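PDB 4QE0: hypothetical protein from Bacteroides uniformis, which is of unknown function but belongs to the DUF5043 family and is built around an antiparallel beta-sheet accompanied by helices. Local coordinates for residues E104-M109 with N122-T127; T108-P113 with L161-L166. All coordinates share one frame; numbering follows the deposited sequence. Where two conformers were deposited one is given.

Interaction 1: E104-M109 with N122-T127; sequences ELMITM and NFNFFT
Leu105 meets its neighbours through its two methyl branches: CD1 packs 3.7 Å from CD2 of Phe125, while CD2 crosses toward the ring of Phe123. The CG of Leu105 is anti to the backbone N (chi1 174°), which sends the branches toward the opposing strand. At Met106, a selenomethionine, the strands form a hydrogen-bonded antiparallel pair with Asn124: Met106 N donates to Asn124 O over 3.0 Å, in the carbonyl plane and with 161° at the hydrogen, and Asn124 N returns a bond to Met106 O. The two side chains run side by side in the same direction. Ile107 pairs with Phe123 in the non-hydrogen-bonded register, CA to CA 4.8 Å, on the other face of the sheet; Ile107 CG2 lies 4.0 Å from Phe123 CE1. Thr108 closes the ladder with a second hydrogen-bonded pair: Thr108 N reaches Asn122 O at 2.9 Å, and Asn122 N bonds back to Thr108 O. On the face carrying Thr108, Asn122 and Asn124, one water lies within bonding distance of Thr108 OG1 (2.6 Å), Asn124 OD1 (2.8 Å) and Asn122 OD1 (3.1 Å), though its protons cannot serve every acceptor at once. Asn122 presents that oxygen from the torsion that sets CG between backbone N and carbonyl carbon (chi1 64°). ND2 of Asn124 donates to Val42 O, and with the water near OD1 this is likely to fix the orientation of the amide. This antiparallel beta hairpin lies inside the sheet, with strand 164-169 beyond 106-111 and strand 41-45 beyond 118-126. Helix 136-143 approaches the face of Ile107 and Phe123, where the ring of Tyr139 meets that of Phe123.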
loop_
_atom_site.group_PDB
_atom_site.type_symbol
_atom_site.label_atom_id
_atom_site.label_comp_id
_atom_site.label_asym_id
_atom_site.label_seq_id
_atom_site.Cartn_x
_atom_site.Cartn_y
_atom_site.Cartn_z
ATOM N N GLU A 104 -9.239 16.831 1.808
ATOM C CA GLU A 104 -7.986 16.167 1.430
ATOM C C GLU A 104 -6.814 16.504 2.358
ATOM O O GLU A 104 -6.741 17.594 2.904
ATOM C CB GLU A 104 -7.643 16.529 -0.003
ATOM C CG GLU A 104 -8.708 16.054 -0.967
ATOM C CD GLU A 104 -8.323 16.327 -2.385
ATOM O OE1 GLU A 104 -7.896 17.470 -2.651
ATOM O OE2 GLU A 104 -8.433 15.400 -3.212
ATOM N N LEU A 105 -5.935 15.528 2.532
ATOM C CA LEU A 105 -4.700 15.593 3.291
ATOM C C LEU A 105 -3.582 15.996 2.329
ATOM O O LEU A 105 -3.599 15.559 1.190
ATOM C CB LEU A 105 -4.395 14.181 3.833
ATOM C CG LEU A 105 -3.086 13.900 4.559
ATOM C CD1 LEU A 105 -3.012 14.734 5.810
ATOM C CD2 LEU A 105 -2.951 12.424 4.909
HETATM N N MSE A 106 -2.601 16.781 2.774
HETATM C CA MSE A 106 -1.383 16.977 2.000
HETATM C C MSE A 106 -0.312 16.071 2.524
HETATM O O MSE A 106 -0.046 16.035 3.719
HETATM C CB MSE A 106 -0.863 18.418 2.017
HETATM C CG MSE A 106 0.341 18.480 1.085
HETATM SE SE MSE A 106 0.617 20.305 0.464
HETATM C CE MSE A 106 2.049 20.833 1.721
ATOM N N ILE A 107 0.292 15.303 1.626
ATOM C CA ILE A 107 1.415 14.435 1.944
ATOM C C ILE A 107 2.602 14.927 1.155
ATOM O O ILE A 107 2.474 15.239 -0.035
ATOM C CB ILE A 107 1.154 12.939 1.571
ATOM C CG1 ILE A 107 -0.178 12.453 2.139
ATOM C CG2 ILE A 107 2.284 12.039 2.061
ATOM C CD1 ILE A 107 -1.330 12.561 1.168
ATOM N N THR A 108 3.772 14.956 1.796
ATOM C CA THR A 108 5.007 15.338 1.131
ATOM C C THR A 108 6.072 14.261 1.336
ATOM O O THR A 108 6.338 13.860 2.472
ATOM C CB THR A 108 5.501 16.712 1.652
ATOM O OG1 THR A 108 4.500 17.739 1.409
ATOM C CG2 THR A 108 6.771 17.121 0.991
HETATM N N MSE A 109 6.643 13.800 0.235
HETATM C CA MSE A 109 7.797 12.892 0.239
HETATM C C MSE A 109 8.978 13.704 -0.211
HETATM O O MSE A 109 8.907 14.420 -1.234
HETATM C CB MSE A 109 7.621 11.735 -0.746
HETATM C CG MSE A 109 6.580 10.747 -0.306
HETATM SE SE MSE A 109 6.508 9.246 -1.649
HETATM C CE MSE A 109 5.860 10.133 -3.262
ATOM N N ASN A 122 6.295 14.172 5.418
ATOM C CA ASN A 122 5.554 15.003 6.345
ATOM C C ASN A 122 4.149 15.240 5.840
ATOM O O ASN A 122 3.839 14.929 4.678
ATOM C CB ASN A 122 6.299 16.292 6.686
ATOM C CG ASN A 122 6.499 17.205 5.499
ATOM O OD1 ASN A 122 5.548 17.726 4.955
ATOM N ND2 ASN A 122 7.750 17.449 5.139
ATOM N N PHE A 123 3.297 15.709 6.735
ATOM C CA PHE A 123 1.864 15.840 6.494
ATOM C C PHE A 123 1.409 17.277 6.805
ATOM O O PHE A 123 1.919 17.917 7.739
ATOM C CB PHE A 123 1.102 14.850 7.363
ATOM C CG PHE A 123 1.523 13.427 7.174
ATOM C CD1 PHE A 123 1.054 12.700 6.092
ATOM C CD2 PHE A 123 2.441 12.823 8.027
ATOM C CE1 PHE A 123 1.474 11.389 5.888
ATOM C CE2 PHE A 123 2.851 11.507 7.823
ATOM C CZ PHE A 123 2.353 10.788 6.756
ATOM N N ASN A 124 0.436 17.773 6.037
ATOM C CA ASN A 124 -0.170 19.071 6.309
ATOM C C ASN A 124 -1.682 18.952 6.242
ATOM O O ASN A 124 -2.231 18.247 5.392
ATOM C CB ASN A 124 0.269 20.160 5.315
ATOM C CG ASN A 124 1.726 20.536 5.443
ATOM O OD1 ASN A 124 2.522 20.186 4.598
ATOM N ND2 ASN A 124 2.077 21.253 6.494
ATOM N N PHE A 125 -2.347 19.635 7.169
ATOM C CA PHE A 125 -3.792 19.749 7.181
ATOM C C PHE A 125 -4.140 20.886 8.154
ATOM O O PHE A 125 -3.243 21.508 8.707
ATOM C CB PHE A 125 -4.449 18.443 7.653
ATOM C CG PHE A 125 -3.833 17.868 8.902
ATOM C CD1 PHE A 125 -4.262 18.277 10.166
ATOM C CD2 PHE A 125 -2.835 16.897 8.811
ATOM C CE1 PHE A 125 -3.684 17.756 11.304
ATOM C CE2 PHE A 125 -2.275 16.349 9.946
ATOM C CZ PHE A 125 -2.698 16.774 11.191
ATOM N N PHE A 126 -5.420 21.150 8.352
ATOM C CA PHE A 126 -5.845 22.226 9.264
ATOM C C PHE A 126 -6.493 21.632 10.503
ATOM O O PHE A 126 -7.071 20.552 10.441
ATOM C CB PHE A 126 -6.808 23.159 8.545
ATOM C CG PHE A 126 -6.168 23.948 7.428
ATOM C CD1 PHE A 126 -6.042 23.418 6.148
ATOM C CD2 PHE A 126 -5.711 25.233 7.656
ATOM C CE1 PHE A 126 -5.459 24.149 5.127
ATOM C CE2 PHE A 126 -5.148 25.977 6.642
ATOM C CZ PHE A 126 -5.017 25.441 5.376
ATOM N N THR A 127 -6.431 22.351 11.624
ATOM C CA THR A 127 -6.952 21.820 12.878
ATOM C C THR A 127 -8.467 21.646 12.853
ATOM O O THR A 127 -9.020 20.855 13.622
ATOM C CB THR A 127 -6.662 22.734 14.062
ATOM O OG1 THR A 127 -7.373 23.957 13.872
ATOM C CG2 THR A 127 -5.184 22.990 14.200
HETATM O O HOH W 1 2.865 17.643 3.458
#

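Interaction 2: T108-P113 with L161-L166; sequences TMLLSP and LNYIML
This is an antiparallel strand pairing that adds strand 164-169, outermost in the sheet of this chain, to strand 106-111. The evidence is a ladder of four nearly straight backbone bonds, with N-H...O angles from 170° to 176°: Met109 and Leu166 exchange one pair (Met109 N to Leu166 O, 2.9 Å), Leu111 and Ile164 the other (Leu111 N to Ile164 O, 2.8 Å). Between them Leu110 faces Met165 in the non-hydrogen-bonded register. With CG anti to the carbonyl carbon (chi1 -54°), Leu110 brings CD2 obliquely to the ring of Tyr163, 3.4 Å from CE2, and 3.7 Å from Met165 CG, which also touches Thr108 CG2. Cut back to an alanine here, the side chain would lose both methyls, which would probably open a gap beside the Tyr163 ring and Met165 CG. On the other face Leu166 CD1 fits against Leu111 CD1, 3.8 Å away, and the selenomethionine methyl of Met109. Past the ladder, Pro113 CG sits 3.1 Å from Leu161 O, a buried oxygen with no polar partner in the model. Tyr163 OH is tied to Glu54 O in a loop, and strand 118-126, with Val118 against Met109 and Leu111, flanks strand 106-111 on its other edge.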
loop_
_atom_site.group_PDB
_atom_site.type_symbol
_atom_site.label_atom_id
_atom_site.label_comp_id
_atom_site.label_asym_id
_atom_site.label_seq_id
_atom_site.Cartn_x
_atom_site.Cartn_y
_atom_site.Cartn_z
ATOM N N THR A 108 3.772 14.956 1.796
ATOM C CA THR A 108 5.007 15.338 1.131
ATOM C C THR A 108 6.072 14.261 1.336
ATOM O O THR A 108 6.338 13.860 2.472
ATOM C CB THR A 108 5.501 16.712 1.652
ATOM O OG1 THR A 108 4.500 17.739 1.409
ATOM C CG2 THR A 108 6.771 17.121 0.991
HETATM N N MSE A 109 6.643 13.800 0.235
HETATM C CA MSE A 109 7.797 12.892 0.239
HETATM C C MSE A 109 8.978 13.704 -0.211
HETATM O O MSE A 109 8.907 14.420 -1.234
HETATM C CB MSE A 109 7.621 11.735 -0.746
HETATM C CG MSE A 109 6.580 10.747 -0.306
HETATM SE SE MSE A 109 6.508 9.246 -1.649
HETATM C CE MSE A 109 5.860 10.133 -3.262
ATOM N N LEU A 110 10.068 13.628 0.552
ATOM C CA LEU A 110 11.321 14.271 0.168
ATOM C C LEU A 110 12.299 13.187 -0.242
ATOM O O LEU A 110 12.649 12.308 0.561
ATOM C CB LEU A 110 11.877 15.106 1.297
ATOM C CG LEU A 110 10.900 16.147 1.876
ATOM C CD1 LEU A 110 11.587 17.043 2.884
ATOM C CD2 LEU A 110 10.286 16.976 0.757
ATOM N N LEU A 111 12.728 13.250 -1.497
ATOM C CA LEU A 111 13.566 12.229 -2.080
ATOM C C LEU A 111 15.033 12.625 -2.155
ATOM O O LEU A 111 15.366 13.794 -2.380
ATOM C CB LEU A 111 13.119 11.925 -3.503
ATOM C CG LEU A 111 11.653 11.612 -3.811
ATOM C CD1 LEU A 111 11.553 11.258 -5.281
ATOM C CD2 LEU A 111 11.070 10.541 -2.947
ATOM N N SER A 112 15.895 11.625 -2.037
ATOM C CA SER A 112 17.317 11.796 -2.279
ATOM C C SER A 112 17.540 12.106 -3.738
ATOM O O SER A 112 17.035 11.410 -4.608
ATOM C CB SER A 112 18.109 10.533 -1.933
ATOM O OG SER A 112 19.412 10.596 -2.487
ATOM N N PRO A 113 18.345 13.127 -4.025
ATOM C CA PRO A 113 18.646 13.421 -5.423
ATOM C C PRO A 113 19.683 12.456 -6.018
ATOM O O PRO A 113 19.937 12.489 -7.225
ATOM C CB PRO A 113 19.213 14.832 -5.353
ATOM C CG PRO A 113 19.845 14.894 -4.006
ATOM C CD PRO A 113 19.011 14.060 -3.099
ATOM N N LEU A 161 19.710 18.876 -7.253
ATOM C CA LEU A 161 19.053 19.546 -6.125
ATOM C C LEU A 161 19.521 18.996 -4.802
ATOM O O LEU A 161 20.102 17.919 -4.741
ATOM C CB LEU A 161 17.516 19.429 -6.212
ATOM C CG LEU A 161 16.889 19.917 -7.498
ATOM C CD1 LEU A 161 15.387 19.788 -7.424
ATOM C CD2 LEU A 161 17.283 21.361 -7.802
ATOM N N ASN A 162 19.269 19.746 -3.736
ATOM C CA ASN A 162 19.507 19.250 -2.396
ATOM C C ASN A 162 18.529 18.136 -2.057
ATOM O O ASN A 162 18.919 17.154 -1.458
ATOM C CB ASN A 162 19.505 20.362 -1.328
ATOM C CG ASN A 162 18.233 21.189 -1.302
ATOM O OD1 ASN A 162 17.512 21.305 -2.283
ATOM N ND2 ASN A 162 17.971 21.810 -0.147
ATOM N N TYR A 163 17.268 18.297 -2.454
ATOM C CA TYR A 163 16.301 17.201 -2.353
ATOM C C TYR A 163 15.188 17.430 -3.360
ATOM O O TYR A 163 15.024 18.528 -3.906
ATOM C CB TYR A 163 15.749 17.057 -0.927
ATOM C CG TYR A 163 14.876 18.199 -0.465
ATOM C CD1 TYR A 163 15.433 19.341 0.133
ATOM C CD2 TYR A 163 13.491 18.149 -0.632
ATOM C CE1 TYR A 163 14.626 20.386 0.554
ATOM C CE2 TYR A 163 12.678 19.196 -0.222
ATOM C CZ TYR A 163 13.244 20.311 0.369
ATOM O OH TYR A 163 12.414 21.337 0.767
ATOM N N ILE A 164 14.443 16.370 -3.625
ATOM C CA ILE A 164 13.352 16.440 -4.555
ATOM C C ILE A 164 12.035 16.356 -3.773
ATOM O O ILE A 164 11.842 15.417 -3.020
ATOM C CB ILE A 164 13.470 15.305 -5.557
ATOM C CG1 ILE A 164 14.733 15.468 -6.431
ATOM C CG2 ILE A 164 12.224 15.254 -6.433
ATOM C CD1 ILE A 164 15.131 14.225 -7.207
HETATM N N MSE A 165 11.158 17.348 -3.918
HETATM C CA MSE A 165 9.911 17.375 -3.157
HETATM C C MSE A 165 8.716 16.977 -3.980
HETATM O O MSE A 165 8.423 17.590 -5.014
HETATM C CB MSE A 165 9.635 18.786 -2.634
HETATM C CG MSE A 165 8.351 18.771 -1.805
HETATM SE SE MSE A 165 8.051 20.590 -1.109
HETATM C CE MSE A 165 7.321 21.439 -2.704
ATOM N N LEU A 166 8.010 15.946 -3.523
ATOM C CA LEU A 166 6.777 15.502 -4.160
ATOM C C LEU A 166 5.658 15.641 -3.157
ATOM O O LEU A 166 5.548 14.832 -2.222
ATOM C CB LEU A 166 6.927 14.052 -4.649
ATOM C CG LEU A 166 8.026 13.710 -5.679
ATOM C CD1 LEU A 166 7.959 12.220 -6.014
ATOM C CD2 LEU A 166 7.930 14.547 -6.949
#

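How the interactions relate
Following the chain, strand 106-111 is the common starting point of both contacts. Interaction 1 closes a short loop of 12 intervening residues, turning the chain straight back into strand 118-126. Interaction 2 closes a far longer one: 47 residues, which include strand 118-126 and helix 136-143, pass before strand 164-169 returns. The two spans therefore overlap and interleave, since the chain enters the second before it leaves the first; Thr108 and Met109 belong to both. Their centres lie 16 Å apart, along the shared strand. Together they place strand 106-111 between 118-126 and 164-169, tying the hairpin to the late strand in one antiparallel sheet.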